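Local atomic coordinates of FACT complex subunit SPT16 (PDB entry 6A8M), a protein that probably acts within the FACT complex as a histone chaperone that destabilises and restores nucleosomes during transcription, and takes part in DNA replication and repair. Residues Q91-L96 / F100-W105; E13-A18 / H53-G58. All coordinates share one frame; numbering follows the deposited sequence.

Contact 1: residues Q91-L96 / F100-W105; sequences QMNKKL and FKIELW
Asn93 reaches the backbone of Ile102 with both polar atoms of its carboxamide, a neat case of a side-chain amide pairing with a strand as another backbone would. OD1 of Asn93 takes the N-H of Ile102 at 2.8 Å, with the donor tilted 19° from the carbonyl plane, while ND2 of Asn93 gives a nearly straight bond (172°) to a lone pair of Ile102 O, which lies in the amide plane. Two bonds to one residue fix the rotation of the amide, and water 1, which donates to both Asn93 OD1 and Phe100 O, gives the oxygen a second donor. Helix 79-95 and strand 101-106 are the last two elements of a beta-alpha-beta unit that begins with strand 72-77, and the turn between them is closed by Phe100 N bonding to Leu96 O at 3.0 Å. On the buried side, Met92 carries CG anti to its backbone nitrogen (chi1 -167°). Met92 SD meets Ile102 CD1 at 3.6 Å, the two chains running obliquely past each other. Leu96 sets CB against CB of Phe100 at 4.2 Å, and the Phe100 side chain also touches Arg20 of helix 9-22.

Contact 2: residues E13-A18 / H53-G58; sequences ENRLLA and HNWLLG
The side chain of Arg15 passes obliquely over one face of the Trp55 indole, and these two residues account for most of the surface buried here. The arginine is fully extended from CG to NE: CB sits over the six-membered ring, 3.5 Å from Trp55 CH2, and CD makes a CH-pi contact 3.5 Å from the centroid of the five-membered ring. The guanidinium then lies nearly parallel to the indole, planes 8° apart, but displaced beyond the five-membered ring in an offset cation-pi stack, centres 4.5 Å apart. Its NH1 also reaches the backbone of the same residue, bonding in the guanidinium plane to a lone pair of Trp55 O at 2.9 Å. The stack and the bond together should hold the group flat, while NH2 forms a salt bridge with Asp178 that probably balances its charge. Beside this pair, the CD2 end of Leu56 comes within 3.6 Å of Leu16 N in the backbone of helix 9-22 and also touches Leu16 CB. Segments 13-18 and 53-57 of helices 9-22 and 48-57 run at 123° to each other within the N-terminal lobe, with helix 167-174 covering them through Leu173 and Trp174, whose ring meets Trp55 edge-to-face, and with strand 64-68 lying against His53.

Overall arrangement
Both contacts belong to the N-terminal lobe of Spt16, with centres about 14 Å apart. Contact 2 comes first along the chain and closes before contact 1 opens. Helix 9-22 connects them: one part of its surface receives helix 48-57, while another meets the end of helix 79-95 and Phe100, just ahead of strand 101-106. There Lys95 NZ forms a 2.8 Å salt bridge with Glu13 OE2, and the Phe100 ring packs on Leu16 and Leu17. Contact 1 lies at an outermost strand of the six-stranded mixed sheet, whereas contact 2 is nearer the chain's centre, where Arg15 reaches Asp178, close to the start of helix 179-208, and Trp55 also touches Leu371 of the M24-family region.

Contact 1: residues Q91-L96 / F100-W105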
loop_
_atom_site.group_PDB
_atom_site.type_symbol
_atom_site.label_atom_id
_atom_site.label_comp_id
_atom_site.label_asym_id
_atom_site.label_seq_id
_atom_site.Cartn_x
_atom_site.Cartn_y
_atom_site.Cartn_z
ATOM N N GLN A 91 19.350 23.202 -9.471
ATOM C CA GLN A 91 19.030 23.045 -10.885
ATOM C C GLN A 91 17.551 23.296 -11.145
ATOM O O GLN A 91 17.191 23.988 -12.103
ATOM C CB GLN A 91 19.433 21.648 -11.355
ATOM C CG GLN A 91 18.886 21.248 -12.719
ATOM C CD GLN A 91 19.561 19.997 -13.265
ATOM O OE1 GLN A 91 20.552 19.519 -12.704
ATOM N NE2 GLN A 91 19.028 19.462 -14.363
ATOM N N MET A 92 16.679 22.728 -10.303
ATOM C CA MET A 92 15.253 22.976 -10.445
ATOM C C MET A 92 14.942 24.456 -10.270
ATOM O O MET A 92 14.182 25.033 -11.053
ATOM C CB MET A 92 14.486 22.127 -9.434
ATOM C CG MET A 92 12.987 22.057 -9.670
ATOM S SD MET A 92 12.212 20.822 -8.607
ATOM C CE MET A 92 13.551 19.678 -8.432
ATOM N N ASN A 93 15.546 25.096 -9.265
ATOM C CA ASN A 93 15.290 26.514 -9.037
ATOM C C ASN A 93 15.689 27.361 -10.237
ATOM O O ASN A 93 15.009 28.339 -10.571
ATOM C CB ASN A 93 16.032 26.992 -7.795
ATOM C CG ASN A 93 15.299 26.670 -6.527
ATOM O OD1 ASN A 93 14.135 26.266 -6.555
ATOM N ND2 ASN A 93 15.976 26.851 -5.388
ATOM N N LYS A 94 16.813 27.029 -10.876
ATOM C CA LYS A 94 17.236 27.824 -12.021
ATOM C C LYS A 94 16.215 27.730 -13.146
ATOM O O LYS A 94 15.893 28.734 -13.790
ATOM C CB LYS A 94 18.617 27.378 -12.499
ATOM C CG LYS A 94 19.066 28.076 -13.773
ATOM C CD LYS A 94 19.111 29.602 -13.624
ATOM C CE LYS A 94 20.338 30.064 -12.844
ATOM N NZ LYS A 94 20.448 31.553 -12.813
ATOM N N LYS A 95 15.665 26.540 -13.368
ATOM C CA LYS A 95 14.672 26.375 -14.426
ATOM C C LYS A 95 13.375 27.100 -14.095
ATOM O O LYS A 95 12.783 27.750 -14.964
ATOM C CB LYS A 95 14.393 24.894 -14.662
ATOM C CG LYS A 95 13.348 24.668 -15.726
ATOM C CD LYS A 95 13.444 23.284 -16.312
ATOM C CE LYS A 95 12.941 22.263 -15.339
ATOM N NZ LYS A 95 12.335 21.113 -16.074
ATOM N N LEU A 96 12.917 26.998 -12.849
ATOM C CA LEU A 96 11.627 27.544 -12.431
ATOM C C LEU A 96 11.780 28.897 -11.756
ATOM O O LEU A 96 11.036 29.228 -10.829
ATOM C CB LEU A 96 10.918 26.554 -11.514
ATOM C CG LEU A 96 10.805 25.151 -12.115
ATOM C CD1 LEU A 96 10.244 24.151 -11.117
ATOM C CD2 LEU A 96 9.957 25.196 -13.378
ATOM N N PHE A 100 8.500 29.018 -9.255
ATOM C CA PHE A 100 8.509 28.114 -8.115
ATOM C C PHE A 100 9.922 28.039 -7.562
ATOM O O PHE A 100 10.860 27.724 -8.301
ATOM C CB PHE A 100 8.019 26.731 -8.542
ATOM C CG PHE A 100 7.717 25.810 -7.411
ATOM C CD1 PHE A 100 6.532 25.926 -6.704
ATOM C CD2 PHE A 100 8.595 24.798 -7.071
ATOM C CE1 PHE A 100 6.236 25.070 -5.677
ATOM C CE2 PHE A 100 8.299 23.930 -6.029
ATOM C CZ PHE A 100 7.115 24.065 -5.337
ATOM N N LYS A 101 10.074 28.306 -6.268
ATOM C CA LYS A 101 11.391 28.381 -5.649
ATOM C C LYS A 101 11.421 27.480 -4.425
ATOM O O LYS A 101 10.647 27.684 -3.484
ATOM C CB LYS A 101 11.722 29.821 -5.258
ATOM C CG LYS A 101 13.111 30.005 -4.683
ATOM C CD LYS A 101 13.241 31.362 -4.010
ATOM C CE LYS A 101 14.682 31.626 -3.642
ATOM N NZ LYS A 101 15.335 30.366 -3.180
ATOM N N ILE A 102 12.321 26.503 -4.431
ATOM C CA ILE A 102 12.520 25.621 -3.281
ATOM C C ILE A 102 13.611 26.216 -2.411
ATOM O O ILE A 102 14.691 26.551 -2.908
ATOM C CB ILE A 102 12.908 24.206 -3.732
ATOM C CG1 ILE A 102 11.826 23.582 -4.611
ATOM C CG2 ILE A 102 13.215 23.305 -2.522
ATOM C CD1 ILE A 102 12.306 22.296 -5.293
ATOM N N GLU A 103 13.343 26.334 -1.111
ATOM C CA GLU A 103 14.334 26.787 -0.145
ATOM C C GLU A 103 14.673 25.647 0.802
ATOM O O GLU A 103 13.774 25.031 1.381
ATOM C CB GLU A 103 13.820 27.989 0.655
ATOM C CG GLU A 103 13.334 29.117 -0.211
ATOM C CD GLU A 103 12.899 30.320 0.582
ATOM O OE1 GLU A 103 12.244 31.209 -0.005
ATOM O OE2 GLU A 103 13.210 30.386 1.788
ATOM N N LEU A 104 15.966 25.360 0.948
ATOM C CA LEU A 104 16.449 24.396 1.928
ATOM C C LEU A 104 16.915 25.185 3.144
ATOM O O LEU A 104 17.927 25.894 3.083
ATOM C CB LEU A 104 17.585 23.554 1.347
ATOM C CG LEU A 104 17.218 22.891 0.026
ATOM C CD1 LEU A 104 18.408 22.164 -0.594
ATOM C CD2 LEU A 104 16.084 21.929 0.270
ATOM N N TRP A 105 16.174 25.079 4.239
ATOM C CA TRP A 105 16.600 25.637 5.518
ATOM C C TRP A 105 17.298 24.538 6.319
ATOM O O TRP A 105 16.699 23.498 6.611
ATOM C CB TRP A 105 15.402 26.183 6.295
ATOM C CG TRP A 105 14.601 27.270 5.599
ATOM C CD1 TRP A 105 14.867 27.868 4.392
ATOM C CD2 TRP A 105 13.390 27.859 6.074
ATOM N NE1 TRP A 105 13.886 28.799 4.089
ATOM C CE2 TRP A 105 12.969 28.810 5.108
ATOM C CE3 TRP A 105 12.608 27.668 7.219
ATOM C CZ2 TRP A 105 11.816 29.576 5.270
ATOM C CZ3 TRP A 105 11.464 28.428 7.373
ATOM C CH2 TRP A 105 11.072 29.364 6.404
HETATM O O HOH W 1 12.051 24.976 -8.035
HETATM O O HOH W 2 13.393 29.217 -8.564
#

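Contact 2: residues E13-A18 / H53-G58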
loop_
_atom_site.group_PDB
_atom_site.type_symbol
_atom_site.label_atom_id
_atom_site.label_comp_id
_atom_site.label_asym_id
_atom_site.label_seq_id
_atom_site.Cartn_x
_atom_site.Cartn_y
_atom_site.Cartn_z
ATOM N N GLU A 13 10.818 16.535 -9.249
ATOM C CA GLU A 13 10.258 17.753 -9.829
ATOM C C GLU A 13 8.821 17.546 -10.304
ATOM O O GLU A 13 7.926 18.333 -9.979
ATOM C CB GLU A 13 11.150 18.228 -10.985
ATOM C CG GLU A 13 10.631 19.484 -11.652
ATOM C CD GLU A 13 11.505 19.967 -12.794
ATOM O OE1 GLU A 13 12.750 19.830 -12.733
ATOM O OE2 GLU A 13 10.928 20.510 -13.754
ATOM N N ASN A 14 8.577 16.485 -11.075
ATOM C CA ASN A 14 7.240 16.266 -11.624
ATOM C C ASN A 14 6.211 16.047 -10.524
ATOM O O ASN A 14 5.086 16.555 -10.604
ATOM C CB ASN A 14 7.256 15.074 -12.579
ATOM C CG ASN A 14 7.945 15.393 -13.879
ATOM O OD1 ASN A 14 8.066 16.563 -14.260
ATOM N ND2 ASN A 14 8.408 14.362 -14.571
ATOM N N ARG A 15 6.587 15.319 -9.476
ATOM C CA ARG A 15 5.627 14.982 -8.428
ATOM C C ARG A 15 5.393 16.160 -7.492
ATOM O O ARG A 15 4.257 16.413 -7.074
ATOM C CB ARG A 15 6.110 13.740 -7.666
ATOM C CG ARG A 15 6.150 12.502 -8.575
ATOM C CD ARG A 15 6.579 11.236 -7.864
ATOM N NE ARG A 15 6.677 10.093 -8.786
ATOM C CZ ARG A 15 7.218 8.918 -8.474
ATOM N NH1 ARG A 15 7.734 8.716 -7.269
ATOM N NH2 ARG A 15 7.294 7.948 -9.394
ATOM N N LEU A 16 6.459 16.886 -7.157
ATOM C CA LEU A 16 6.306 18.094 -6.348
ATOM C C LEU A 16 5.479 19.143 -7.073
ATOM O O LEU A 16 4.606 19.774 -6.469
ATOM C CB LEU A 16 7.668 18.668 -5.969
ATOM C CG LEU A 16 7.569 19.910 -5.071
ATOM C CD1 LEU A 16 6.815 19.553 -3.783
ATOM C CD2 LEU A 16 8.947 20.467 -4.736
ATOM N N LEU A 17 5.719 19.333 -8.378
ATOM C CA LEU A 17 4.920 20.295 -9.131
ATOM C C LEU A 17 3.476 19.823 -9.281
ATOM O O LEU A 17 2.549 20.638 -9.211
ATOM C CB LEU A 17 5.550 20.560 -10.496
ATOM C CG LEU A 17 6.878 21.320 -10.438
ATOM C CD1 LEU A 17 7.341 21.647 -11.838
ATOM C CD2 LEU A 17 6.729 22.583 -9.613
ATOM N N ALA A 18 3.258 18.513 -9.447
ATOM C CA ALA A 18 1.883 18.003 -9.456
ATOM C C ALA A 18 1.169 18.308 -8.148
ATOM O O ALA A 18 -0.003 18.702 -8.149
ATOM C CB ALA A 18 1.863 16.501 -9.729
ATOM N N HIS A 53 7.050 11.280 1.521
ATOM C CA HIS A 53 8.504 11.254 1.337
ATOM C C HIS A 53 8.907 10.198 0.325
ATOM O O HIS A 53 9.730 10.457 -0.561
ATOM C CB HIS A 53 9.228 10.999 2.657
ATOM C CG HIS A 53 9.290 12.199 3.537
ATOM N ND1 HIS A 53 10.363 12.465 4.353
ATOM C CD2 HIS A 53 8.407 13.207 3.732
ATOM C CE1 HIS A 53 10.145 13.592 5.012
ATOM N NE2 HIS A 53 8.957 14.054 4.663
ATOM N N ASN A 54 8.325 9.004 0.438
ATOM C CA ASN A 54 8.673 7.937 -0.485
ATOM C C ASN A 54 8.309 8.328 -1.901
ATOM O O ASN A 54 9.052 8.034 -2.847
ATOM C CB ASN A 54 7.974 6.646 -0.077
ATOM C CG ASN A 54 8.590 6.020 1.148
ATOM O OD1 ASN A 54 9.763 6.244 1.440
ATOM N ND2 ASN A 54 7.812 5.207 1.854
ATOM N N TRP A 55 7.180 9.028 -2.055
ATOM C CA TRP A 55 6.726 9.475 -3.372
ATOM C C TRP A 55 7.613 10.588 -3.924
ATOM O O TRP A 55 8.070 10.523 -5.072
ATOM C CB TRP A 55 5.268 9.948 -3.280
ATOM C CG TRP A 55 4.590 10.205 -4.610
ATOM C CD1 TRP A 55 4.370 9.291 -5.620
ATOM C CD2 TRP A 55 4.028 11.442 -5.064
ATOM N NE1 TRP A 55 3.712 9.896 -6.661
ATOM C CE2 TRP A 55 3.474 11.207 -6.340
ATOM C CE3 TRP A 55 3.910 12.717 -4.499
ATOM C CZ2 TRP A 55 2.850 12.210 -7.082
ATOM C CZ3 TRP A 55 3.282 13.711 -5.227
ATOM C CH2 TRP A 55 2.765 13.455 -6.517
ATOM N N LEU A 56 7.879 11.622 -3.122
ATOM C CA LEU A 56 8.647 12.748 -3.652
ATOM C C LEU A 56 10.117 12.399 -3.823
ATOM O O LEU A 56 10.745 12.796 -4.818
ATOM C CB LEU A 56 8.519 13.960 -2.722
ATOM C CG LEU A 56 7.184 14.694 -2.623
ATOM C CD1 LEU A 56 7.356 15.776 -1.573
ATOM C CD2 LEU A 56 6.722 15.289 -3.959
ATOM N N LEU A 57 10.685 11.686 -2.846
ATOM C CA LEU A 57 12.125 11.535 -2.703
ATOM C C LEU A 57 12.620 10.126 -2.958
ATOM O O LEU A 57 13.804 9.960 -3.276
ATOM C CB LEU A 57 12.560 11.943 -1.289
ATOM C CG LEU A 57 12.152 13.360 -0.905
ATOM C CD1 LEU A 57 12.301 13.549 0.601
ATOM C CD2 LEU A 57 12.965 14.376 -1.681
ATOM N N GLY A 58 11.754 9.118 -2.832
ATOM C CA GLY A 58 12.177 7.732 -2.881
ATOM C C GLY A 58 12.634 7.177 -1.558
ATOM O O GLY A 58 12.904 5.972 -1.472
HETATM O O HOH W 3 8.882 6.566 -4.951
#